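Dihydrodipicolinate synthase (Agrobacterium tumefaciens, PDB 3B4U) probably catalyses the condensation of pyruvate with aspartate semialdehyde that opens the diaminopimelate route to lysine, using a (beta/alpha)8 barrel. Local coordinates at residues B[116-121]-B[145-150]; B[152-157]-B[179-184]; B[242-247]-B[278-283]; B[213-218]-B[248-253]. All coordinates share one frame; numbering follows the deposited sequence. Where two conformers were deposited one is given.

How the contacts relate
The four contacts form two patches of packing, one among the helices round a (beta/alpha)8 barrel, the other where C-terminal helices pack on one another and on the end of the barrel. Contacts 1 and 2 lie about 13 Å apart, centre to centre, and are joined through the helices around the barrel wall: Asp116 OD1 in contact 1 makes a salt bridge of 2.9 Å with Arg156 NH1 in contact 2. Contacts 3 and 4 share helix 246-258, their centres about 10 Å apart, with Ile281 CG2 lying 3.7 Å from Leu253 CG. Contacts 1 and 4 are on opposite sides of the chain's centre, about 30 Å between their own centres. A bound magnesium ion lies about 10 Å from the side chain of Val147.

Contact 1. Residues B[116-121]-B[145-150]; sequences DGLFAW and TMVTLS
Leu118 of helix 115-129 and Val147 of the loop leading into helix 151-160 meet where the connection after strand 136-140 passes helix 115-129 of a (beta/alpha)8 barrel, a worked example of a loop packed against a helix by one leucine. Both methyls of that leucine serve the same valine branch: CD1 lies 3.6 Å and CD2 3.8 Å from Val147 CG1. The leucine and the valine pass side by side, heading opposite ways, and the branch is presented because Val147 CG1 stands opposite the backbone N (chi1 -179°). Leu118 CD1 also reaches the backbone, 3.9 Å from Thr148 O, and touches Leu149 CD2 at 4.2 Å, which makes it the hub of the contact.

The loop arrives in this pose through its own turn. Thr145 OG1 accepts a hydrogen bond of 3.1 Å from Val147 N, an ST turn at the end of helix 142-145, while Met146 takes a positive phi. At the other end Ser150 occupies the N-cap position, its hydroxyl bound to Leu153 N.

The second subunit also packs here, its Met146 on Met146 and its Ala268 on Trp121. Within the chain, Leu118 touches Pro106 and Leu153 of helix 151-160 as well as the loop, while Leu149 turns to Val138 of strand 136-140.

Contact 2. Residues B[152-157]-B[179-184]; sequences ELVGRL and ERLLKE
Glu152 and Arg180 reach toward each other at a slant across the groove between helices 151-160 and 175-185, and beneath them Val154 and Leu181 meet at about a right angle: a polar bridge over an apolar point of touch. The carboxylate and guanidinium planes are 38° apart, so the two groups do not form the flat, doubly bonded pair that an arginine and a glutamate can make. A single prong carries the salt bridge, with Arg180 NH2 donating to Glu152 OE2 at 2.9 Å. The bond is bent, with an angle of 142° at the hydrogen, and the donor approaches OE2 from well above the carboxylate plane, 57° out of it. Glu152 OE1 stays 3.8 Å from Arg180 NH2 and 3.9 Å from NH1. The glutamate chain kinks at its second torsion and the arginine at its third, which brings the ends together.

Two waters link Glu152 OE1 to Arg180 NH1, both held only weakly by the arginine. Both side chains were modelled in two conformers, so this geometry belongs to one conformer of each and the bridge is probably mobile. The buried layer is simpler: Val154 CG2 and Leu181 CD2 approach to 4.0 Å.

The two helices flank strand 165-170 in the chain, and both cover it in space. Val154 and Leu181 each rest on Val168, while Arg180 and Leu181 also touch Val151 at the start of helix 151-160; the apolar pair thus faces the barrel strand and the charged pair lies toward the surface.

Contact 3. Residues B[242-247]-B[278-283]; sequences LKFPVT and RRQIEG
Phe244, in the link that leads into helix 246-258, lays its ring against Ile281 of helix 275-289, and the contact can be followed outward along this one side chain. Its CB lies 4.2 Å from Ile281 CD1. At the next atom the approach tightens, Phe244 CG being 3.8 Å from the same methyl. With chi1 at -46°, CG lies opposite the carbonyl carbon and the ring is carried over toward the helix. Further along, one side of the ring takes up the isoleucine stem: Phe244 CD2 is 3.5 Å and CE2 3.6 Å from Ile281 CG1. That methylene stands over the face, 3.7 Å from the ring centroid and 21° off the normal, a CH-pi contact displaced toward the rim. At the tip, Phe244 CZ meets the Gln280 side chain twice, CB at 4.0 Å and OE1 at 3.9 Å. The amide oxygen comes in at the ring edge, near its plane, and the amide and ring planes are turned 77° from each other.

The opposite face is covered by CB of Lys243, so aliphatic carbon lies on both sides. Ile281 is itself backed by Leu241 and Ile273. Chemically, the grip rests on dispersion and CH-pi attraction, to which the amide oxygen facing the weakly positive ring edge may add a small electrostatic term; Gln280 was modelled in two conformers, and that term may not hold in both.

Contact 4. Residues B[213-218]-B[248-253]; sequences VANFLT and PAVKVL
Phe216 meets Leu253 almost squarely, with Leu253 CB 3.6 Å from the ring centroid and only 1° off the normal, a CH-pi contact over the centre of the face. The leucine then continues across the ring, bringing Leu253 CD1 to 3.6 Å from Phe216 CZ. Beside it Val250 contributes its CG1, 4.1 Å from Phe216 CE2, and its carbonyl oxygen, 3.9 Å from Phe216 CD2. Val250 CG1 also lies 4.2 Å from Asn215 ND2.

One shell out, the ring is sandwiched: Val213 O stands over the centre of its opposite face. A chi1 of 63°, with CG lodged between backbone N and carbonyl carbon, folds the ring back over that turn, where the same oxygen accepts hydrogen bonds from Phe216 N and Leu217 N. Thr218 OG1 ties the turn further by donating to Ala214 O at 2.7 Å. The Asn215 amide is fixed from the barrel side, its OD1 bound to His29 and Thr12 N and its ND2 to Ala10 O and Gly212 O.

This is the 3-10 turn and following residue between strand 208-211, the eighth of the (beta/alpha)8 barrel, and helix 218-225, docked on one of the C-terminal helices that pack beside the barrel in the dihydrodipicolinate synthase family.

Contact 1. Residues B[116-121]-B[145-150]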
loop_
_atom_site.group_PDB
_atom_site.type_symbol
_atom_site.label_atom_id
_atom_site.label_comp_id
_atom_site.label_asym_id
_atom_site.label_seq_id
_atom_site.Cartn_x
_atom_site.Cartn_y
_atom_site.Cartn_z
ATOM N N ASP B 116 -8.380 -7.428 -15.578
ATOM C CA ASP B 116 -8.223 -6.414 -16.595
ATOM C C ASP B 116 -7.530 -5.164 -16.027
ATOM O O ASP B 116 -6.660 -4.588 -16.652
ATOM C CB ASP B 116 -9.570 -6.056 -17.204
ATOM C CG ASP B 116 -10.143 -7.127 -18.101
ATOM O OD1 ASP B 116 -9.428 -8.083 -18.470
ATOM O OD2 ASP B 116 -11.317 -6.988 -18.478
ATOM N N GLY B 117 -7.957 -4.729 -14.850
ATOM C CA GLY B 117 -7.341 -3.603 -14.191
ATOM C C GLY B 117 -5.866 -3.826 -13.910
ATOM O O GLY B 117 -5.030 -2.953 -14.113
ATOM N N LEU B 118 -5.545 -5.023 -13.456
ATOM C CA LEU B 118 -4.142 -5.370 -13.192
ATOM C C LEU B 118 -3.310 -5.426 -14.480
ATOM O O LEU B 118 -2.195 -4.927 -14.509
ATOM C CB LEU B 118 -4.069 -6.696 -12.458
ATOM C CG LEU B 118 -4.587 -6.649 -11.028
ATOM C CD1 LEU B 118 -4.696 -8.048 -10.490
ATOM C CD2 LEU B 118 -3.671 -5.781 -10.109
ATOM N N PHE B 119 -3.856 -6.012 -15.555
ATOM C CA PHE B 119 -3.129 -6.041 -16.814
ATOM C C PHE B 119 -2.785 -4.618 -17.246
ATOM O O PHE B 119 -1.671 -4.323 -17.637
ATOM C CB PHE B 119 -3.948 -6.745 -17.923
ATOM C CG PHE B 119 -3.227 -6.774 -19.228
ATOM C CD1 PHE B 119 -2.264 -7.724 -19.477
ATOM C CD2 PHE B 119 -3.437 -5.773 -20.159
ATOM C CE1 PHE B 119 -1.546 -7.704 -20.648
ATOM C CE2 PHE B 119 -2.708 -5.734 -21.324
ATOM C CZ PHE B 119 -1.757 -6.691 -21.558
ATOM N N ALA B 120 -3.782 -3.735 -17.187
ATOM C CA ALA B 120 -3.580 -2.357 -17.565
ATOM C C ALA B 120 -2.547 -1.674 -16.689
ATOM O O ALA B 120 -1.764 -0.860 -17.164
ATOM C CB ALA B 120 -4.912 -1.608 -17.518
ATOM N N TRP B 121 -2.528 -1.990 -15.397
ATOM C CA TRP B 121 -1.570 -1.363 -14.489
ATOM C C TRP B 121 -0.139 -1.803 -14.842
ATOM O O TRP B 121 0.753 -0.979 -14.999
ATOM C CB TRP B 121 -1.861 -1.758 -13.040
ATOM C CG TRP B 121 -1.039 -1.009 -12.041
ATOM C CD1 TRP B 121 -1.342 0.198 -11.503
ATOM C CD2 TRP B 121 0.188 -1.424 -11.446
ATOM N NE1 TRP B 121 -0.375 0.557 -10.602
ATOM C CE2 TRP B 121 0.584 -0.411 -10.559
ATOM C CE3 TRP B 121 0.988 -2.550 -11.567
ATOM C CZ2 TRP B 121 1.724 -0.517 -9.754
ATOM C CZ3 TRP B 121 2.123 -2.662 -10.778
ATOM C CH2 TRP B 121 2.475 -1.638 -9.884
ATOM N N THR B 145 -1.034 -8.755 0.036
ATOM C CA THR B 145 -1.548 -7.674 -0.787
ATOM C C THR B 145 -3.071 -7.722 -0.991
ATOM O O THR B 145 -3.655 -6.747 -1.402
ATOM C CB THR B 145 -0.911 -7.690 -2.176
ATOM O OG1 THR B 145 -1.242 -8.946 -2.767
ATOM C CG2 THR B 145 0.592 -7.476 -2.141
ATOM N N MET B 146 -3.677 -8.907 -0.787
ATOM C CA MET B 146 -5.053 -9.204 -1.149
ATOM C C MET B 146 -5.297 -8.998 -2.642
ATOM O O MET B 146 -6.403 -8.705 -3.048
ATOM C CB MET B 146 -6.041 -8.450 -0.256
ATOM C CG MET B 146 -5.924 -8.848 1.214
ATOM S SD MET B 146 -7.103 -7.959 2.365
ATOM C CE MET B 146 -6.886 -8.951 3.864
ATOM N N VAL B 147 -4.239 -9.216 -3.433
ATOM C CA VAL B 147 -4.325 -9.185 -4.893
ATOM C C VAL B 147 -3.690 -10.466 -5.418
ATOM O O VAL B 147 -2.508 -10.713 -5.291
ATOM C CB VAL B 147 -3.653 -7.940 -5.477
ATOM C CG1 VAL B 147 -3.817 -7.972 -6.989
ATOM C CG2 VAL B 147 -4.239 -6.662 -4.862
ATOM N N THR B 148 -4.517 -11.333 -5.945
ATOM C CA THR B 148 -4.043 -12.529 -6.605
ATOM C C THR B 148 -3.693 -12.227 -8.042
ATOM O O THR B 148 -4.405 -11.517 -8.710
ATOM C CB THR B 148 -5.132 -13.599 -6.544
ATOM O OG1 THR B 148 -5.371 -13.942 -5.163
ATOM C CG2 THR B 148 -4.732 -14.849 -7.304
ATOM N N LEU B 149 -2.591 -12.797 -8.498
ATOM C CA LEU B 149 -2.231 -12.783 -9.912
ATOM C C LEU B 149 -2.613 -14.130 -10.500
ATOM O O LEU B 149 -1.935 -15.131 -10.308
ATOM C CB LEU B 149 -0.745 -12.476 -10.093
ATOM C CG LEU B 149 -0.204 -11.235 -9.380
ATOM C CD1 LEU B 149 1.284 -11.072 -9.656
ATOM C CD2 LEU B 149 -0.995 -9.998 -9.746
ATOM N N SER B 150 -3.720 -14.165 -11.204
ATOM C CA SER B 150 -4.228 -15.411 -11.738
ATOM C C SER B 150 -3.300 -15.996 -12.791
ATOM O O SER B 150 -2.512 -15.289 -13.417
ATOM C CB SER B 150 -5.614 -15.208 -12.335
ATOM O OG SER B 150 -5.514 -14.467 -13.535
#

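Contact 2. Residues B[152-157]-B[179-184]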
loop_
_atom_site.group_PDB
_atom_site.type_symbol
_atom_site.label_atom_id
_atom_site.label_comp_id
_atom_site.label_asym_id
_atom_site.label_seq_id
_atom_site.Cartn_x
_atom_site.Cartn_y
_atom_site.Cartn_z
ATOM N N GLU B 152 -4.257 -16.921 -15.620
ATOM C CA GLU B 152 -4.693 -16.275 -16.843
ATOM C C GLU B 152 -4.006 -14.904 -17.012
ATOM O O GLU B 152 -3.541 -14.553 -18.099
ATOM C CB GLU B 152 -6.217 -16.151 -16.814
ATOM C CG GLU B 152 -6.948 -17.495 -16.927
ATOM C CD GLU B 152 -7.080 -18.370 -15.632
ATOM O OE1 GLU B 152 -6.738 -18.035 -14.453
ATOM O OE2 GLU B 152 -7.599 -19.486 -15.818
ATOM N N LEU B 153 -3.942 -14.126 -15.932
ATOM C CA LEU B 153 -3.259 -12.836 -15.974
ATOM C C LEU B 153 -1.793 -13.013 -16.296
ATOM O O LEU B 153 -1.245 -12.286 -17.110
ATOM C CB LEU B 153 -3.441 -12.105 -14.642
ATOM C CG LEU B 153 -2.684 -10.772 -14.596
ATOM C CD1 LEU B 153 -3.161 -9.759 -15.650
ATOM C CD2 LEU B 153 -2.797 -10.177 -13.201
ATOM N N VAL B 154 -1.137 -13.970 -15.634
ATOM C CA VAL B 154 0.286 -14.244 -15.924
ATOM C C VAL B 154 0.447 -14.543 -17.420
ATOM O O VAL B 154 1.348 -14.020 -18.043
ATOM C CB VAL B 154 0.830 -15.361 -15.057
ATOM C CG1 VAL B 154 2.199 -15.770 -15.522
ATOM C CG2 VAL B 154 0.865 -14.941 -13.577
ATOM N N GLY B 155 -0.468 -15.325 -18.000
ATOM C CA GLY B 155 -0.398 -15.635 -19.439
ATOM C C GLY B 155 -0.538 -14.388 -20.290
ATOM O O GLY B 155 0.165 -14.245 -21.268
ATOM N N ARG B 156 -1.461 -13.491 -19.948
ATOM C CA ARG B 156 -1.632 -12.244 -20.671
ATOM C C ARG B 156 -0.381 -11.399 -20.604
ATOM O O ARG B 156 0.031 -10.776 -21.555
ATOM C CB ARG B 156 -2.868 -11.471 -20.209
ATOM C CG ARG B 156 -4.173 -12.197 -20.507
ATOM C CD ARG B 156 -5.339 -11.630 -19.735
ATOM N NE ARG B 156 -5.668 -10.285 -20.189
ATOM C CZ ARG B 156 -6.598 -9.520 -19.621
ATOM N NH1 ARG B 156 -7.196 -9.896 -18.500
ATOM N NH2 ARG B 156 -6.905 -8.350 -20.138
ATOM N N LEU B 157 0.236 -11.329 -19.421
ATOM C CA LEU B 157 1.454 -10.557 -19.247
ATOM C C LEU B 157 2.614 -11.152 -20.043
ATOM O O LEU B 157 3.367 -10.423 -20.678
ATOM C CB LEU B 157 1.807 -10.461 -17.762
ATOM C CG LEU B 157 0.831 -9.639 -16.918
ATOM C CD1 LEU B 157 1.165 -9.832 -15.408
ATOM C CD2 LEU B 157 0.836 -8.203 -17.301
ATOM N N GLU B 179 0.859 -25.393 -9.624
ATOM C CA GLU B 179 1.036 -26.440 -10.613
ATOM C C GLU B 179 0.635 -25.977 -12.028
ATOM O O GLU B 179 1.257 -26.388 -12.996
ATOM C CB GLU B 179 0.317 -27.721 -10.177
ATOM C CG GLU B 179 -1.147 -27.768 -10.365
ATOM C CD GLU B 179 -1.715 -29.150 -10.084
ATOM O OE1 GLU B 179 -0.970 -30.116 -10.255
ATOM O OE2 GLU B 179 -2.878 -29.232 -9.703
ATOM N N ARG B 180 -0.416 -25.155 -12.131
ATOM C CA ARG B 180 -0.826 -24.529 -13.394
ATOM C C ARG B 180 0.192 -23.519 -13.882
ATOM O O ARG B 180 0.448 -23.435 -15.078
ATOM C CB ARG B 180 -2.174 -23.834 -13.239
ATOM C CG ARG B 180 -3.300 -24.805 -13.060
ATOM C CD ARG B 180 -4.597 -24.101 -12.794
ATOM N NE ARG B 180 -5.041 -23.404 -13.991
ATOM C CZ ARG B 180 -5.396 -22.127 -14.057
ATOM N NH1 ARG B 180 -5.378 -21.348 -12.984
ATOM N NH2 ARG B 180 -5.782 -21.621 -15.224
ATOM N N LEU B 181 0.774 -22.735 -12.953
ATOM C CA LEU B 181 1.861 -21.844 -13.357
ATOM C C LEU B 181 2.972 -22.641 -13.997
ATOM O O LEU B 181 3.561 -22.206 -14.967
ATOM C CB LEU B 181 2.440 -21.022 -12.186
ATOM C CG LEU B 181 1.583 -19.909 -11.613
ATOM C CD1 LEU B 181 2.377 -19.290 -10.474
ATOM C CD2 LEU B 181 1.210 -18.864 -12.663
ATOM N N LEU B 182 3.312 -23.796 -13.439
ATOM C CA LEU B 182 4.378 -24.592 -14.005
ATOM C C LEU B 182 4.001 -25.172 -15.374
ATOM O O LEU B 182 4.807 -25.119 -16.307
ATOM C CB LEU B 182 4.817 -25.674 -13.014
ATOM C CG LEU B 182 5.480 -25.116 -11.740
ATOM C CD1 LEU B 182 5.521 -26.185 -10.649
ATOM C CD2 LEU B 182 6.884 -24.545 -12.035
ATOM N N LYS B 183 2.778 -25.685 -15.515
ATOM C CA LYS B 183 2.352 -26.252 -16.814
ATOM C C LYS B 183 2.211 -25.239 -17.930
ATOM O O LYS B 183 2.555 -25.513 -19.080
ATOM C CB LYS B 183 1.011 -26.966 -16.640
ATOM C CG LYS B 183 1.099 -28.220 -15.825
ATOM C CD LYS B 183 -0.310 -28.757 -15.547
ATOM C CE LYS B 183 -0.312 -30.033 -14.765
ATOM N NZ LYS B 183 -1.718 -30.513 -14.548
ATOM N N GLU B 184 1.610 -24.100 -17.587
ATOM C CA GLU B 184 1.298 -23.090 -18.570
ATOM C C GLU B 184 2.439 -22.128 -18.777
ATOM O O GLU B 184 2.594 -21.626 -19.885
ATOM C CB GLU B 184 0.049 -22.314 -18.188
ATOM C CG GLU B 184 -1.175 -23.145 -18.055
ATOM C CD GLU B 184 -1.625 -23.776 -19.338
ATOM O OE1 GLU B 184 -1.437 -23.214 -20.444
ATOM O OE2 GLU B 184 -2.165 -24.885 -19.210
HETATM O O HOH W 1 -5.552 -18.646 -11.305
HETATM O O HOH W 2 -7.823 -19.222 -12.568
#

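Contact 3. Residues B[242-247]-B[278-283]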
loop_
_atom_site.group_PDB
_atom_site.type_symbol
_atom_site.label_atom_id
_atom_site.label_comp_id
_atom_site.label_asym_id
_atom_site.label_seq_id
_atom_site.Cartn_x
_atom_site.Cartn_y
_atom_site.Cartn_z
ATOM N N LEU B 242 4.137 -20.470 12.817
ATOM C CA LEU B 242 2.856 -19.808 12.472
ATOM C C LEU B 242 2.243 -19.074 13.646
ATOM O O LEU B 242 1.393 -18.211 13.437
ATOM C CB LEU B 242 1.811 -20.807 11.965
ATOM C CG LEU B 242 2.091 -21.393 10.593
ATOM C CD1 LEU B 242 1.164 -22.548 10.354
ATOM C CD2 LEU B 242 1.941 -20.350 9.495
ATOM N N LYS B 243 2.604 -19.478 14.857
ATOM C CA LYS B 243 2.146 -18.872 16.067
ATOM C C LYS B 243 2.587 -17.402 16.156
ATOM O O LYS B 243 2.022 -16.695 16.964
ATOM C CB LYS B 243 2.696 -19.631 17.306
ATOM C CG LYS B 243 2.064 -20.990 17.617
ATOM C CD LYS B 243 2.636 -21.534 18.923
ATOM C CE LYS B 243 1.950 -22.819 19.371
ATOM N NZ LYS B 243 2.029 -23.888 18.349
ATOM N N PHE B 244 3.578 -16.955 15.350
ATOM C CA PHE B 244 4.256 -15.655 15.532
ATOM C C PHE B 244 4.225 -14.853 14.223
ATOM O O PHE B 244 4.221 -15.437 13.138
ATOM C CB PHE B 244 5.703 -15.907 16.009
ATOM C CG PHE B 244 5.819 -16.934 17.114
ATOM C CD1 PHE B 244 5.501 -16.602 18.429
ATOM C CD2 PHE B 244 6.251 -18.220 16.852
ATOM C CE1 PHE B 244 5.594 -17.560 19.443
ATOM C CE2 PHE B 244 6.342 -19.178 17.863
ATOM C CZ PHE B 244 6.017 -18.842 19.156
ATOM N N PRO B 245 4.209 -13.492 14.281
ATOM C CA PRO B 245 4.344 -12.711 13.039
ATOM C C PRO B 245 5.581 -13.114 12.245
ATOM O O PRO B 245 6.641 -13.289 12.810
ATOM C CB PRO B 245 4.425 -11.248 13.540
ATOM C CG PRO B 245 3.537 -11.279 14.710
ATOM C CD PRO B 245 3.984 -12.573 15.414
ATOM N N VAL B 246 5.415 -13.295 10.947
ATOM C CA VAL B 246 6.419 -14.031 10.169
ATOM C C VAL B 246 7.763 -13.308 10.095
ATOM O O VAL B 246 8.808 -13.904 10.375
ATOM C CB VAL B 246 5.902 -14.378 8.729
ATOM C CG1 VAL B 246 6.910 -15.199 7.963
ATOM C CG2 VAL B 246 4.563 -15.087 8.727
ATOM N N THR B 247 7.754 -12.041 9.707
ATOM C CA THR B 247 8.996 -11.342 9.504
ATOM C C THR B 247 9.755 -11.110 10.815
ATOM O O THR B 247 10.956 -11.392 10.905
ATOM C CB THR B 247 8.756 -10.068 8.676
ATOM O OG1 THR B 247 8.251 -10.464 7.382
ATOM C CG2 THR B 247 10.047 -9.259 8.519
ATOM N N ARG B 278 10.414 -15.240 21.949
ATOM C CA ARG B 278 11.710 -15.516 21.342
ATOM C C ARG B 278 12.262 -16.847 21.823
ATOM O O ARG B 278 12.809 -17.616 21.044
ATOM C CB ARG B 278 12.719 -14.390 21.613
ATOM C CG ARG B 278 14.161 -14.778 21.306
ATOM C CD ARG B 278 15.074 -13.616 20.967
ATOM N NE ARG B 278 16.456 -14.079 20.742
ATOM C CZ ARG B 278 17.420 -13.398 20.111
ATOM N NH1 ARG B 278 18.638 -13.954 19.975
ATOM N NH2 ARG B 278 17.187 -12.189 19.606
ATOM N N ARG B 279 12.131 -17.123 23.109
ATOM C CA ARG B 279 12.616 -18.392 23.617
ATOM C C ARG B 279 11.843 -19.553 22.990
ATOM O O ARG B 279 12.424 -20.610 22.700
ATOM C CB ARG B 279 12.541 -18.416 25.139
ATOM C CG ARG B 279 13.545 -17.452 25.805
ATOM C CD ARG B 279 15.008 -17.904 25.725
ATOM N NE ARG B 279 15.205 -19.231 26.326
ATOM C CZ ARG B 279 16.384 -19.845 26.488
ATOM N NH1 ARG B 279 17.524 -19.264 26.124
ATOM N NH2 ARG B 279 16.415 -21.054 27.040
ATOM N N GLN B 280 10.557 -19.381 22.746
ATOM C CA GLN B 280 9.770 -20.437 22.099
ATOM C C GLN B 280 10.238 -20.657 20.657
ATOM O O GLN B 280 10.379 -21.801 20.187
ATOM C CB GLN B 280 8.290 -20.088 22.140
ATOM C CG GLN B 280 7.689 -19.990 23.538
ATOM C CD GLN B 280 6.228 -19.602 23.518
ATOM O OE1 GLN B 280 5.432 -20.200 22.790
ATOM N NE2 GLN B 280 5.858 -18.615 24.342
ATOM N N ILE B 281 10.513 -19.565 19.954
ATOM C CA ILE B 281 10.980 -19.650 18.567
ATOM C C ILE B 281 12.350 -20.315 18.485
ATOM O O ILE B 281 12.582 -21.222 17.684
ATOM C CB ILE B 281 11.038 -18.250 17.992
ATOM C CG1 ILE B 281 9.623 -17.729 17.751
ATOM C CG2 ILE B 281 11.829 -18.207 16.675
ATOM C CD1 ILE B 281 9.570 -16.209 17.519
ATOM N N GLU B 282 13.242 -19.912 19.369
ATOM C CA GLU B 282 14.571 -20.516 19.407
ATOM C C GLU B 282 14.481 -21.997 19.747
ATOM O O GLU B 282 15.185 -22.805 19.164
ATOM C CB GLU B 282 15.469 -19.772 20.399
ATOM C CG GLU B 282 15.784 -18.330 19.960
ATOM C CD GLU B 282 16.332 -17.465 21.064
ATOM O OE1 GLU B 282 16.449 -17.940 22.195
ATOM O OE2 GLU B 282 16.637 -16.291 20.779
ATOM N N GLY B 283 13.589 -22.351 20.654
ATOM C CA GLY B 283 13.421 -23.747 21.041
ATOM C C GLY B 283 12.911 -24.602 19.893
ATOM O O GLY B 283 13.373 -25.735 19.697
#

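Contact 4. Residues B[213-218]-B[248-253]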
loop_
_atom_site.group_PDB
_atom_site.type_symbol
_atom_site.label_atom_id
_atom_site.label_comp_id
_atom_site.label_asym_id
_atom_site.label_seq_id
_atom_site.Cartn_x
_atom_site.Cartn_y
_atom_site.Cartn_z
ATOM N N VAL B 213 13.447 -17.936 5.021
ATOM C CA VAL B 213 14.198 -18.884 5.817
ATOM C C VAL B 213 15.655 -18.931 5.401
ATOM O O VAL B 213 16.513 -19.208 6.228
ATOM C CB VAL B 213 13.507 -20.294 5.793
ATOM C CG1 VAL B 213 14.386 -21.355 6.407
ATOM C CG2 VAL B 213 12.127 -20.205 6.472
ATOM N N ALA B 214 15.951 -18.627 4.138
ATOM C CA ALA B 214 17.315 -18.597 3.652
ATOM C C ALA B 214 18.166 -17.499 4.300
ATOM O O ALA B 214 19.377 -17.523 4.133
ATOM C CB ALA B 214 17.356 -18.443 2.116
ATOM N N ASN B 215 17.570 -16.593 5.068
ATOM C CA ASN B 215 18.376 -15.658 5.869
ATOM C C ASN B 215 19.134 -16.367 6.992
ATOM O O ASN B 215 20.116 -15.813 7.479
ATOM C CB ASN B 215 17.496 -14.598 6.516
ATOM C CG ASN B 215 17.041 -13.528 5.553
ATOM O OD1 ASN B 215 17.816 -12.618 5.230
ATOM N ND2 ASN B 215 15.804 -13.608 5.130
ATOM N N PHE B 216 18.713 -17.566 7.398
ATOM C CA PHE B 216 19.327 -18.238 8.536
ATOM C C PHE B 216 19.539 -19.724 8.364
ATOM O O PHE B 216 20.192 -20.299 9.227
ATOM C CB PHE B 216 18.594 -17.901 9.853
ATOM C CG PHE B 216 17.179 -18.361 9.872
ATOM C CD1 PHE B 216 16.859 -19.648 10.294
ATOM C CD2 PHE B 216 16.151 -17.535 9.495
ATOM C CE1 PHE B 216 15.570 -20.101 10.288
ATOM C CE2 PHE B 216 14.851 -17.994 9.485
ATOM C CZ PHE B 216 14.562 -19.290 9.891
ATOM N N LEU B 217 19.033 -20.332 7.294
ATOM C CA LEU B 217 19.273 -21.749 6.959
ATOM C C LEU B 217 19.578 -21.816 5.463
ATOM O O LEU B 217 18.875 -22.469 4.677
ATOM C CB LEU B 217 18.102 -22.649 7.350
ATOM C CG LEU B 217 17.948 -22.939 8.842
ATOM C CD1 LEU B 217 16.541 -23.528 9.102
ATOM C CD2 LEU B 217 19.036 -23.883 9.334
ATOM N N THR B 218 20.585 -21.075 5.033
ATOM C CA THR B 218 20.827 -20.906 3.600
ATOM C C THR B 218 21.081 -22.219 2.868
ATOM O O THR B 218 20.449 -22.488 1.846
ATOM C CB THR B 218 21.976 -19.934 3.345
ATOM O OG1 THR B 218 21.760 -18.714 4.073
ATOM C CG2 THR B 218 22.052 -19.649 1.865
ATOM N N PRO B 248 9.063 -10.650 11.875
ATOM C CA PRO B 248 9.771 -10.546 13.149
ATOM C C PRO B 248 10.374 -11.895 13.634
ATOM O O PRO B 248 11.472 -11.916 14.177
ATOM C CB PRO B 248 8.695 -9.988 14.090
ATOM C CG PRO B 248 7.747 -9.203 13.179
ATOM C CD PRO B 248 7.705 -10.074 11.946
ATOM N N ALA B 249 9.682 -13.011 13.407
ATOM C CA ALA B 249 10.214 -14.316 13.801
ATOM C C ALA B 249 11.429 -14.742 12.987
ATOM O O ALA B 249 12.379 -15.292 13.520
ATOM C CB ALA B 249 9.127 -15.384 13.753
ATOM N N VAL B 250 11.421 -14.461 11.686
ATOM C CA VAL B 250 12.598 -14.710 10.888
ATOM C C VAL B 250 13.798 -13.948 11.429
ATOM O O VAL B 250 14.904 -14.481 11.562
ATOM C CB VAL B 250 12.325 -14.309 9.408
ATOM C CG1 VAL B 250 13.618 -14.224 8.617
ATOM C CG2 VAL B 250 11.409 -15.320 8.750
ATOM N N LYS B 251 13.581 -12.678 11.774
ATOM C CA LYS B 251 14.669 -11.876 12.333
ATOM C C LYS B 251 15.207 -12.429 13.654
ATOM O O LYS B 251 16.414 -12.427 13.888
ATOM C CB LYS B 251 14.229 -10.422 12.449
ATOM C CG LYS B 251 14.089 -9.720 11.087
ATOM C CD LYS B 251 13.629 -8.256 11.234
ATOM C CE LYS B 251 14.755 -7.305 10.889
ATOM N NZ LYS B 251 14.313 -5.897 11.004
ATOM N N VAL B 252 14.314 -12.947 14.493
ATOM C CA VAL B 252 14.749 -13.611 15.731
ATOM C C VAL B 252 15.724 -14.749 15.406
ATOM O O VAL B 252 16.720 -14.919 16.069
ATOM C CB VAL B 252 13.514 -14.157 16.517
ATOM C CG1 VAL B 252 13.923 -15.165 17.580
ATOM C CG2 VAL B 252 12.690 -13.057 17.151
ATOM N N LEU B 253 15.441 -15.513 14.359
ATOM C CA LEU B 253 16.308 -16.630 14.007
ATOM C C LEU B 253 17.589 -16.210 13.303
ATOM O O LEU B 253 18.606 -16.874 13.452
ATOM C CB LEU B 253 15.521 -17.705 13.255
ATOM C CG LEU B 253 14.518 -18.417 14.181
ATOM C CD1 LEU B 253 13.705 -19.433 13.392
ATOM C CD2 LEU B 253 15.216 -19.143 15.347
#